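Local coordinates for protein terminal oxygenase component of carbazole 1,9a-dioxygenase (Nocardioides aromaticivorans, PDB 3GCF) that probably catalyses the angular dioxygenation of carbazole, passing electrons from its Rieske [2Fe-2S] cluster to a mononuclear iron that activates dioxygen, at residues 22-27 / 180-185; 131-136 / 149-154; 282-287 / 323-328; 288-293 / 298-303. All blocks are in the same frame, centred on the assembly; numbering follows the deposited sequence.

Interaction 1: residues 22-27 / 180-185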
# COMPACT_ATOMS: atom_id res chain seq x y z
N PRO A 22 -9.00 -22.57 -20.82
CA PRO A 22 -8.07 -22.71 -19.69
C PRO A 22 -6.74 -21.97 -19.80
O PRO A 22 -6.32 -21.32 -18.85
CB PRO A 22 -7.89 -24.22 -19.59
CG PRO A 22 -8.03 -24.67 -21.01
CD PRO A 22 -9.23 -23.87 -21.46
N ARG A 23 -6.08 -22.07 -20.95
CA ARG A 23 -4.80 -21.41 -21.11
C ARG A 23 -4.91 -19.89 -21.16
O ARG A 23 -3.95 -19.18 -20.88
CB ARG A 23 -4.08 -21.93 -22.36
CG ARG A 23 -3.64 -23.39 -22.23
CD ARG A 23 -2.29 -23.57 -22.91
NE ARG A 23 -2.35 -23.03 -24.25
CZ ARG A 23 -1.34 -22.46 -24.89
NH1 ARG A 23 -0.14 -22.36 -24.32
NH2 ARG A 23 -1.53 -21.99 -26.11
N TYR A 24 -6.10 -19.40 -21.51
CA TYR A 24 -6.33 -17.96 -21.56
C TYR A 24 -6.46 -17.47 -20.12
O TYR A 24 -5.97 -16.40 -19.77
CB TYR A 24 -7.63 -17.66 -22.31
CG TYR A 24 -7.97 -16.19 -22.39
CD1 TYR A 24 -7.24 -15.33 -23.21
CD2 TYR A 24 -9.02 -15.67 -21.65
CE1 TYR A 24 -7.57 -13.98 -23.30
CE2 TYR A 24 -9.36 -14.32 -21.73
CZ TYR A 24 -8.64 -13.48 -22.55
OH TYR A 24 -9.00 -12.16 -22.67
N LEU A 25 -7.12 -18.27 -19.29
CA LEU A 25 -7.29 -17.91 -17.88
C LEU A 25 -5.98 -18.02 -17.13
O LEU A 25 -5.77 -17.33 -16.14
CB LEU A 25 -8.32 -18.82 -17.21
CG LEU A 25 -9.76 -18.74 -17.73
CD1 LEU A 25 -10.67 -19.44 -16.73
CD2 LEU A 25 -10.18 -17.29 -17.90
N GLU A 26 -5.09 -18.88 -17.61
CA GLU A 26 -3.79 -19.08 -16.98
C GLU A 26 -2.80 -17.98 -17.34
O GLU A 26 -1.90 -17.67 -16.56
CB GLU A 26 -3.21 -20.43 -17.39
CG GLU A 26 -3.90 -21.64 -16.79
CD GLU A 26 -3.56 -22.92 -17.53
OE1 GLU A 26 -2.37 -23.12 -17.88
OE2 GLU A 26 -4.48 -23.74 -17.76
N ALA A 27 -2.96 -17.41 -18.53
CA ALA A 27 -2.06 -16.37 -19.02
C ALA A 27 -2.25 -15.02 -18.34
O ALA A 27 -2.37 -13.99 -18.99
CB ALA A 27 -2.22 -16.23 -20.54
N GLY A 180 -8.14 -5.23 -20.87
CA GLY A 180 -7.91 -4.20 -21.86
C GLY A 180 -8.35 -4.69 -23.23
O GLY A 180 -9.12 -4.03 -23.94
N VAL A 181 -7.87 -5.88 -23.60
CA VAL A 181 -8.22 -6.49 -24.88
C VAL A 181 -9.74 -6.62 -25.03
O VAL A 181 -10.31 -6.20 -26.04
CB VAL A 181 -7.63 -7.92 -25.01
CG1 VAL A 181 -7.98 -8.50 -26.39
CG2 VAL A 181 -6.12 -7.90 -24.81
N GLU A 182 -10.37 -7.20 -24.02
CA GLU A 182 -11.81 -7.40 -24.04
C GLU A 182 -12.62 -6.10 -24.01
O GLU A 182 -13.79 -6.09 -24.36
CB GLU A 182 -12.22 -8.32 -22.89
CG GLU A 182 -11.68 -9.74 -23.09
CD GLU A 182 -12.18 -10.72 -22.07
OE1 GLU A 182 -13.15 -10.40 -21.34
OE2 GLU A 182 -11.61 -11.84 -21.99
N ASN A 183 -11.98 -5.00 -23.60
CA ASN A 183 -12.64 -3.70 -23.58
C ASN A 183 -12.53 -3.09 -24.98
O ASN A 183 -13.39 -2.33 -25.41
CB ASN A 183 -11.99 -2.78 -22.55
CG ASN A 183 -12.26 -1.31 -22.81
OD1 ASN A 183 -11.39 -0.58 -23.28
ND2 ASN A 183 -13.48 -0.87 -22.52
N GLY A 184 -11.46 -3.44 -25.68
CA GLY A 184 -11.27 -2.94 -27.03
C GLY A 184 -12.15 -3.70 -28.01
O GLY A 184 -12.78 -3.10 -28.87
N PHE A 185 -12.21 -5.02 -27.85
CA PHE A 185 -12.99 -5.90 -28.72
C PHE A 185 -14.37 -6.17 -28.13
O PHE A 185 -14.76 -7.33 -27.95
CB PHE A 185 -12.22 -7.22 -28.88
CG PHE A 185 -12.72 -8.09 -30.00
CD1 PHE A 185 -12.84 -7.58 -31.29
CD2 PHE A 185 -13.05 -9.42 -29.77
CE1 PHE A 185 -13.28 -8.39 -32.34
CE2 PHE A 185 -13.49 -10.24 -30.81
CZ PHE A 185 -13.60 -9.72 -32.10
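A single hydrogen bond carries the contact of Y24 with E182: the phenol OH of Y24 donates to E182 OE2 at 2.7 Å. The two side chains approach from opposite directions, one from helix 22-26 and one from helix 177-184; the nearest CA atoms, those of Y24 and V181, are 12.1 Å apart, and two long side chains meet across the gap. Y24 reaches out with CG anti to the backbone N (chi1 179°), while E182 runs out extended beyond CG. The planes of ring and carboxylate are nearly parallel, 11° apart. The hydroxyl comes to OE2 from its anti side, 23° out of the carboxylate plane, and OE2 sits at the ring edge, 3.4 Å from Y24 CE2.

Charge pairing is supplied from around the contact. R370 makes a salt bridge to the same OE2, and R78 of a neighbouring subunit, a residue of the Rieske cluster pocket, makes one to OE1. W369 NE1 also hydrogen-bonds to the tyrosine OH. A phenylalanine in place of Y24 would probably leave OE2 without its hydroxyl donor and W369 NE1 without its partner.

With a phenol and two arginines around it, this buried carboxylate is likely to stay ionised, at a junction between subunits.

Interaction 2: residues 131-136 / 149-154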
# COMPACT_ATOMS: atom_id res chain seq x y z
N PRO A 131 15.48 -10.16 -28.67
CA PRO A 131 15.49 -9.81 -30.09
C PRO A 131 14.62 -8.55 -30.20
O PRO A 131 13.59 -8.44 -29.54
CB PRO A 131 14.82 -11.01 -30.75
CG PRO A 131 15.08 -12.14 -29.78
CD PRO A 131 14.87 -11.48 -28.44
N VAL A 132 15.05 -7.60 -31.02
CA VAL A 132 14.31 -6.36 -31.20
C VAL A 132 14.05 -6.11 -32.68
O VAL A 132 14.87 -6.44 -33.53
CB VAL A 132 15.11 -5.15 -30.66
CG1 VAL A 132 14.43 -3.84 -31.06
CG2 VAL A 132 15.24 -5.24 -29.15
N GLN A 133 12.89 -5.55 -33.00
CA GLN A 133 12.59 -5.20 -34.38
C GLN A 133 11.73 -3.95 -34.38
O GLN A 133 10.68 -3.90 -33.75
CB GLN A 133 11.88 -6.32 -35.13
CG GLN A 133 11.90 -6.07 -36.64
CD GLN A 133 11.32 -7.22 -37.46
OE1 GLN A 133 11.56 -8.39 -37.17
NE2 GLN A 133 10.56 -6.88 -38.50
N VAL A 134 12.20 -2.94 -35.09
CA VAL A 134 11.48 -1.68 -35.18
C VAL A 134 10.68 -1.69 -36.48
O VAL A 134 11.22 -1.95 -37.55
CB VAL A 134 12.45 -0.49 -35.16
CG1 VAL A 134 11.69 0.81 -35.32
CG2 VAL A 134 13.22 -0.48 -33.84
N ALA A 135 9.38 -1.42 -36.38
CA ALA A 135 8.53 -1.39 -37.56
C ALA A 135 7.44 -0.35 -37.39
O ALA A 135 6.78 -0.29 -36.35
CB ALA A 135 7.92 -2.77 -37.80
N GLN A 136 7.26 0.47 -38.42
CA GLN A 136 6.25 1.51 -38.41
C GLN A 136 6.41 2.42 -37.20
O GLN A 136 5.43 2.83 -36.58
CB GLN A 136 4.85 0.88 -38.41
CG GLN A 136 4.63 -0.09 -39.56
CD GLN A 136 4.57 0.60 -40.92
OE1 GLN A 136 5.38 1.46 -41.23
NE2 GLN A 136 3.60 0.21 -41.73
N HIS A 149 10.02 -15.66 -34.34
CA HIS A 149 9.44 -15.97 -35.63
C HIS A 149 9.18 -14.61 -36.27
O HIS A 149 9.49 -13.58 -35.68
CB HIS A 149 8.13 -16.75 -35.48
CG HIS A 149 7.19 -16.17 -34.46
ND1 HIS A 149 7.10 -16.66 -33.18
CD2 HIS A 149 6.36 -15.10 -34.52
CE1 HIS A 149 6.24 -15.92 -32.49
NE2 HIS A 149 5.78 -14.97 -33.29
N ALA A 150 8.62 -14.60 -37.48
CA ALA A 150 8.35 -13.36 -38.19
C ALA A 150 7.42 -12.43 -37.41
O ALA A 150 6.39 -12.86 -36.89
CB ALA A 150 7.74 -13.66 -39.56
N LEU A 151 7.80 -11.16 -37.34
CA LEU A 151 7.02 -10.15 -36.63
C LEU A 151 5.58 -10.08 -37.14
O LEU A 151 4.65 -9.91 -36.36
CB LEU A 151 7.68 -8.77 -36.80
CG LEU A 151 6.93 -7.56 -36.24
CD1 LEU A 151 6.77 -7.72 -34.74
CD2 LEU A 151 7.68 -6.27 -36.56
N SER A 152 5.42 -10.22 -38.46
CA SER A 152 4.11 -10.16 -39.10
C SER A 152 3.11 -11.17 -38.56
O SER A 152 1.91 -11.01 -38.72
CB SER A 152 4.25 -10.38 -40.61
OG SER A 152 4.71 -11.69 -40.89
N GLU A 153 3.62 -12.21 -37.92
CA GLU A 153 2.75 -13.24 -37.36
C GLU A 153 2.03 -12.79 -36.09
O GLU A 153 1.06 -13.42 -35.67
CB GLU A 153 3.56 -14.51 -37.09
CG GLU A 153 3.86 -15.32 -38.35
CD GLU A 153 4.76 -16.52 -38.09
OE1 GLU A 153 4.59 -17.19 -37.06
OE2 GLU A 153 5.63 -16.80 -38.94
N ASP A 154 2.51 -11.71 -35.48
CA ASP A 154 1.92 -11.19 -34.24
C ASP A 154 1.29 -9.82 -34.40
O ASP A 154 1.13 -9.08 -33.43
CB ASP A 154 2.98 -11.13 -33.13
CG ASP A 154 3.49 -12.50 -32.74
OD1 ASP A 154 2.69 -13.46 -32.76
OD2 ASP A 154 4.68 -12.61 -32.39
O HOH W 1 10.24 -10.42 -38.36
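L151 makes the apolar part of the contact, laying its CD2 methyl against strand 129-135. CD2 comes to 3.7 Å from A135 CB, a short side chain that lets the leucine approach the strand closely. The same methyl lies 3.5 Å from NE2 of Q133, two residues back on the strand and on the same side of it. The leucine is carried toward the strand because its CG stands anti to the backbone N (chi1 174°). Q133, extended along its whole chain, crosses it obliquely, and its terminal amide lies against L151 CB and CD2; a glutamine suits this exposed site beside a buried apolar residue.

The polar link runs through one water. It donates to Q133 OE1 at 2.7 Å and accepts from the backbone N of L151, so the end of the glutamine is tied to the start of the short 3-10 turn 151-153.

Within 149-154, a His-carboxylate hydrogen bond joins H149 NE2 to D154 OD2 at 2.8 Å and links the residues on either side of the turn; the imidazole approaches from above the carboxylate plane.

L151 also packs on F140 of strand 138-143 and on W35 of strand 34-40, so the connection leading toward strand 164-173 is seated against three neighbouring strands of the six-stranded antiparallel sheet that includes much of the Rieske region.

Interaction 3: residues 282-287 / 323-328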
# COMPACT_ATOMS: atom_id res chain seq x y z
N PRO A 282 -12.66 8.32 -40.93
CA PRO A 282 -12.69 7.45 -42.11
C PRO A 282 -11.32 7.27 -42.77
O PRO A 282 -11.02 6.22 -43.33
CB PRO A 282 -13.68 8.16 -43.05
CG PRO A 282 -14.65 8.78 -42.09
CD PRO A 282 -13.72 9.34 -41.01
N THR A 283 -10.48 8.30 -42.68
CA THR A 283 -9.14 8.26 -43.28
C THR A 283 -8.08 7.59 -42.42
O THR A 283 -6.89 7.66 -42.73
CB THR A 283 -8.62 9.67 -43.59
OG1 THR A 283 -8.47 10.39 -42.35
CG2 THR A 283 -9.59 10.43 -44.49
N LEU A 284 -8.50 6.94 -41.34
CA LEU A 284 -7.53 6.31 -40.45
C LEU A 284 -7.95 4.93 -39.95
O LEU A 284 -9.13 4.58 -39.96
CB LEU A 284 -7.31 7.20 -39.22
CG LEU A 284 -6.76 8.61 -39.42
CD1 LEU A 284 -6.87 9.39 -38.12
CD2 LEU A 284 -5.31 8.54 -39.89
N ILE A 285 -6.96 4.17 -39.50
CA ILE A 285 -7.20 2.86 -38.91
C ILE A 285 -6.54 2.93 -37.53
O ILE A 285 -5.44 3.47 -37.39
CB ILE A 285 -6.58 1.73 -39.76
CG1 ILE A 285 -7.39 1.55 -41.05
CG2 ILE A 285 -6.55 0.42 -38.96
CD1 ILE A 285 -6.87 0.45 -41.96
N GLN A 286 -7.22 2.40 -36.51
CA GLN A 286 -6.68 2.42 -35.15
C GLN A 286 -6.29 1.04 -34.65
O GLN A 286 -7.07 0.10 -34.69
CB GLN A 286 -7.69 3.05 -34.18
CG GLN A 286 -7.13 3.22 -32.75
CD GLN A 286 -7.94 4.21 -31.91
OE1 GLN A 286 -8.36 5.26 -32.40
NE2 GLN A 286 -8.15 3.88 -30.64
N TYR A 287 -5.06 0.94 -34.15
CA TYR A 287 -4.55 -0.32 -33.61
C TYR A 287 -4.34 -0.13 -32.12
O TYR A 287 -4.00 0.96 -31.67
CB TYR A 287 -3.22 -0.68 -34.27
CG TYR A 287 -3.31 -0.98 -35.75
CD1 TYR A 287 -3.79 -2.21 -36.21
CD2 TYR A 287 -2.92 -0.03 -36.70
CE1 TYR A 287 -3.88 -2.48 -37.59
CE2 TYR A 287 -3.00 -0.29 -38.08
CZ TYR A 287 -3.49 -1.52 -38.51
OH TYR A 287 -3.58 -1.77 -39.86
N GLU A 323 -2.05 18.28 -33.71
CA GLU A 323 -3.09 19.29 -33.54
C GLU A 323 -4.49 18.76 -33.32
O GLU A 323 -5.35 19.49 -32.81
CB GLU A 323 -3.12 20.22 -34.77
CG GLU A 323 -1.79 20.85 -35.13
CD GLU A 323 -1.89 21.79 -36.32
OE1 GLU A 323 -2.87 21.69 -37.08
OE2 GLU A 323 -0.98 22.62 -36.49
N ARG A 324 -4.74 17.50 -33.69
CA ARG A 324 -6.09 16.98 -33.57
C ARG A 324 -6.30 15.53 -33.11
O ARG A 324 -6.86 15.28 -32.04
CB ARG A 324 -6.81 17.18 -34.92
CG ARG A 324 -8.30 16.92 -34.87
CD ARG A 324 -8.97 17.05 -36.23
NE ARG A 324 -10.42 16.91 -36.11
CZ ARG A 324 -11.22 16.53 -37.10
NH1 ARG A 324 -10.73 16.25 -38.30
NH2 ARG A 324 -12.53 16.43 -36.88
N TRP A 325 -5.89 14.57 -33.94
CA TRP A 325 -6.10 13.16 -33.64
C TRP A 325 -5.71 12.70 -32.23
O TRP A 325 -6.50 12.07 -31.53
CB TRP A 325 -5.36 12.29 -34.66
CG TRP A 325 -5.65 12.59 -36.12
CD1 TRP A 325 -4.73 12.71 -37.12
CD2 TRP A 325 -6.93 12.76 -36.74
NE1 TRP A 325 -5.35 12.95 -38.32
CE2 TRP A 325 -6.71 12.98 -38.12
CE3 TRP A 325 -8.25 12.74 -36.27
CZ2 TRP A 325 -7.75 13.19 -39.04
CZ3 TRP A 325 -9.29 12.95 -37.18
CH2 TRP A 325 -9.03 13.17 -38.55
N ARG A 326 -4.49 13.02 -31.81
CA ARG A 326 -4.02 12.58 -30.50
C ARG A 326 -4.87 13.00 -29.31
O ARG A 326 -5.36 12.16 -28.56
CB ARG A 326 -2.58 13.04 -30.26
CG ARG A 326 -1.95 12.41 -29.01
CD ARG A 326 -0.65 13.09 -28.65
NE ARG A 326 -0.87 14.50 -28.36
CZ ARG A 326 -0.05 15.48 -28.71
NH1 ARG A 326 1.06 15.20 -29.38
NH2 ARG A 326 -0.36 16.73 -28.42
N ASP A 327 -5.04 14.31 -29.13
CA ASP A 327 -5.80 14.77 -27.98
C ASP A 327 -7.31 14.72 -28.13
O ASP A 327 -8.01 14.42 -27.16
CB ASP A 327 -5.34 16.18 -27.60
CG ASP A 327 -3.85 16.23 -27.28
OD1 ASP A 327 -3.30 15.17 -26.91
OD2 ASP A 327 -3.24 17.31 -27.38
N ASP A 328 -7.82 14.97 -29.34
CA ASP A 328 -9.27 14.94 -29.55
C ASP A 328 -9.83 13.53 -29.58
O ASP A 328 -10.98 13.30 -29.19
CB ASP A 328 -9.65 15.65 -30.86
CG ASP A 328 -9.47 17.16 -30.79
OD1 ASP A 328 -9.24 17.69 -29.68
OD2 ASP A 328 -9.56 17.81 -31.86
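A CH-pi contact fastens helix 311-331 to the residues leading into strand 285-292, where L284 meets W325. The methyl CD1 of L284 stands over the five-membered ring of the indole, 3.6 Å from its centroid and only 14° off the ring normal. It leans toward the bond shared by both rings, with W325 CD2 and W325 CE2 each 3.6 Å from L284 CD1. One branch of the leucine therefore does all the touching, and the broad indole offers it a flat, polarisable face. In L284, CG lies anti to the carbonyl carbon, beside the backbone N (chi1 -60°), and chi2 of 169° then turns CD1 out to the ring.

The strand entered here belongs to the seven-stranded antiparallel sheet of the catalytic domain, whose sequence places it in the Bet v 1-like clan. Strand 298-307 lies next to it in the sheet and adds L304 against the same tryptophan, while F317 of the helix packs on L284.

On the far face of the indole, near its margin, CD of R324 lies 4.2 Å above the plane. T283 adds a looser touch at the exposed border, its OG1 being 4.4 Å from W325 CZ2; this hydroxyl bonds to D281 and R306 instead. The indole NE1 hydrogen-bonds to E320, which satisfies the polar atom of a buried ring.

Along the helix, R326 holds both carboxylate oxygens of D327: NE bonds to OD1 at 2.9 Å and NH2 to OD2 at 3.1 Å. Both oxygens lie in or near the guanidinium plane, but the carboxylate is turned well out of it.

Interaction 4: residues 288-293 / 298-303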
# COMPACT_ATOMS: atom_id res chain seq x y z
N GLU A 288 -4.55 -1.19 -31.35
CA GLU A 288 -4.36 -1.12 -29.92
C GLU A 288 -3.66 -2.36 -29.41
O GLU A 288 -3.96 -3.48 -29.85
CB GLU A 288 -5.70 -0.95 -29.19
CG GLU A 288 -6.53 0.25 -29.66
CD GLU A 288 -7.61 0.64 -28.67
OE1 GLU A 288 -8.13 -0.23 -27.94
OE2 GLU A 288 -7.95 1.85 -28.62
N PHE A 289 -2.71 -2.16 -28.51
CA PHE A 289 -1.97 -3.26 -27.90
C PHE A 289 -2.19 -3.14 -26.40
O PHE A 289 -2.38 -2.03 -25.88
CB PHE A 289 -0.47 -3.16 -28.20
CG PHE A 289 -0.13 -3.19 -29.66
CD1 PHE A 289 -0.36 -2.09 -30.47
CD2 PHE A 289 0.46 -4.32 -30.23
CE1 PHE A 289 -0.01 -2.10 -31.82
CE2 PHE A 289 0.82 -4.34 -31.58
CZ PHE A 289 0.58 -3.23 -32.37
N TYR A 290 -2.17 -4.26 -25.70
CA TYR A 290 -2.39 -4.26 -24.26
C TYR A 290 -1.34 -5.18 -23.64
O TYR A 290 -1.64 -6.27 -23.18
CB TYR A 290 -3.80 -4.77 -23.95
CG TYR A 290 -4.87 -4.22 -24.90
CD1 TYR A 290 -5.08 -4.81 -26.14
CD2 TYR A 290 -5.66 -3.12 -24.55
CE1 TYR A 290 -6.06 -4.32 -27.02
CE2 TYR A 290 -6.63 -2.62 -25.42
CZ TYR A 290 -6.83 -3.23 -26.65
OH TYR A 290 -7.81 -2.76 -27.51
N VAL A 291 -0.09 -4.73 -23.66
CA VAL A 291 1.02 -5.51 -23.15
C VAL A 291 1.05 -5.59 -21.64
O VAL A 291 1.10 -4.58 -20.95
CB VAL A 291 2.36 -4.94 -23.66
CG1 VAL A 291 3.50 -5.92 -23.38
CG2 VAL A 291 2.26 -4.65 -25.16
N PRO A 292 1.02 -6.81 -21.09
CA PRO A 292 1.04 -6.98 -19.64
C PRO A 292 2.31 -6.36 -19.03
O PRO A 292 3.40 -6.49 -19.58
CB PRO A 292 1.01 -8.50 -19.45
CG PRO A 292 0.41 -9.01 -20.73
CD PRO A 292 1.03 -8.12 -21.77
N ILE A 293 2.14 -5.68 -17.90
CA ILE A 293 3.27 -5.09 -17.19
C ILE A 293 3.46 -6.04 -16.02
O ILE A 293 4.55 -6.58 -15.80
CB ILE A 293 2.94 -3.68 -16.68
CG1 ILE A 293 2.90 -2.70 -17.86
CG2 ILE A 293 3.99 -3.24 -15.65
CD1 ILE A 293 2.40 -1.32 -17.51
N HIS A 298 -1.17 -3.09 -17.36
CA HIS A 298 -0.77 -3.28 -18.74
C HIS A 298 -0.45 -1.95 -19.40
O HIS A 298 -0.84 -0.89 -18.91
CB HIS A 298 -1.83 -4.04 -19.57
CG HIS A 298 -3.10 -3.29 -19.81
ND1 HIS A 298 -4.15 -3.28 -18.91
CD2 HIS A 298 -3.52 -2.58 -20.88
CE1 HIS A 298 -5.16 -2.61 -19.42
NE2 HIS A 298 -4.81 -2.17 -20.62
N GLU A 299 0.30 -2.02 -20.50
CA GLU A 299 0.67 -0.82 -21.23
C GLU A 299 -0.25 -0.76 -22.44
O GLU A 299 -0.24 -1.65 -23.30
CB GLU A 299 2.13 -0.89 -21.69
CG GLU A 299 2.63 0.42 -22.28
CD GLU A 299 2.87 1.50 -21.24
OE1 GLU A 299 2.59 1.26 -20.04
OE2 GLU A 299 3.34 2.60 -21.61
N TYR A 300 -1.04 0.30 -22.50
CA TYR A 300 -2.00 0.51 -23.56
C TYR A 300 -1.39 1.35 -24.68
O TYR A 300 -1.06 2.52 -24.48
CB TYR A 300 -3.23 1.19 -22.95
CG TYR A 300 -4.32 1.67 -23.89
CD1 TYR A 300 -4.72 0.91 -24.99
CD2 TYR A 300 -5.00 2.86 -23.63
CE1 TYR A 300 -5.78 1.33 -25.81
CE2 TYR A 300 -6.05 3.29 -24.44
CZ TYR A 300 -6.44 2.52 -25.52
OH TYR A 300 -7.49 2.96 -26.30
N PHE A 301 -1.22 0.75 -25.86
CA PHE A 301 -0.68 1.45 -27.02
C PHE A 301 -1.83 1.77 -27.97
O PHE A 301 -2.70 0.94 -28.21
CB PHE A 301 0.31 0.57 -27.81
CG PHE A 301 1.65 0.35 -27.14
CD1 PHE A 301 1.76 -0.47 -26.02
CD2 PHE A 301 2.80 0.93 -27.66
CE1 PHE A 301 3.00 -0.73 -25.44
CE2 PHE A 301 4.06 0.68 -27.08
CZ PHE A 301 4.16 -0.15 -25.97
N GLN A 302 -1.84 2.99 -28.50
CA GLN A 302 -2.85 3.40 -29.46
C GLN A 302 -2.04 3.88 -30.65
O GLN A 302 -1.25 4.80 -30.52
CB GLN A 302 -3.69 4.55 -28.92
CG GLN A 302 -4.58 4.19 -27.76
CD GLN A 302 -5.05 5.41 -27.02
OE1 GLN A 302 -4.27 6.07 -26.33
NE2 GLN A 302 -6.33 5.74 -27.16
N VAL A 303 -2.23 3.25 -31.81
CA VAL A 303 -1.47 3.63 -33.00
C VAL A 303 -2.39 3.88 -34.18
O VAL A 303 -3.19 3.01 -34.56
CB VAL A 303 -0.45 2.53 -33.39
CG1 VAL A 303 0.52 3.07 -34.43
CG2 VAL A 303 0.30 2.05 -32.16
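F289 and F301 face each other as a hydrogen-bonded pair of an antiparallel beta hairpin, with F289 N to F301 O at 3.1 Å and F301 N to F289 O at 3.0 Å. V291 and E299 form the next such pair; E299 N to V291 O, at 2.7 Å, is the shortest of the four backbone bonds.

Short hydrogen bonds tighten the face bearing E288, Y290 and Y300. E288 has CG anti to the carbonyl carbon (chi1 -55°) and an extended chain, which carries its carboxylate to both phenols. Y300 OH donates to E288 OE2 at 2.6 Å from above the carboxylate plane, which stands 83° to the phenol ring. Y290 OH, also at 2.6 Å, meets the anti lone pair of E288 OE1. The tyrosine rings are nearly parallel (12°) but displaced, with little overlap. Beside them H298 sets CD2 3.8 Å from Y290 CB, its ND1 bonded to S175.

The other face is purely apolar: F289 CD1 meets F301 CB at 3.8 Å and V291 CG2 touches the F301 ring, residues suited to packing under P37 of strand 34-40. The looser end lies at I293, whose CD1 rests near partly exposed E299; the carboxylate of E299 pairs with R170.

An alanine in place of E288 would probably leave both tyrosine hydroxyls without their shared acceptor.

Two phenol donors and Q286 NE2, with a minor share from R341 in a weak, long ion pair, would probably help this buried carboxylate remain ionised.

Interactions 1 and 4 lie near the mononuclear iron, bound by H189, H193 and D337: the side chain of Y300 is about 6 Å from the metal and that of E182 about 11 Å. They touch directly, V181 CG2 lying 3.5 Å from Y290 CD1, so helix 177-184 packs on the hairpin. Interaction 3 shares strand 285-292 with interaction 4, Y287 N being probably hydrogen-bonded to V303 O at 2.8 Å, and joins the start of that strand to helix 311-331. Interaction 2 belongs to the other sheet; its nearest atoms are about 5 Å from interaction 4. Interaction 1 is the one contact of the four at a subunit boundary.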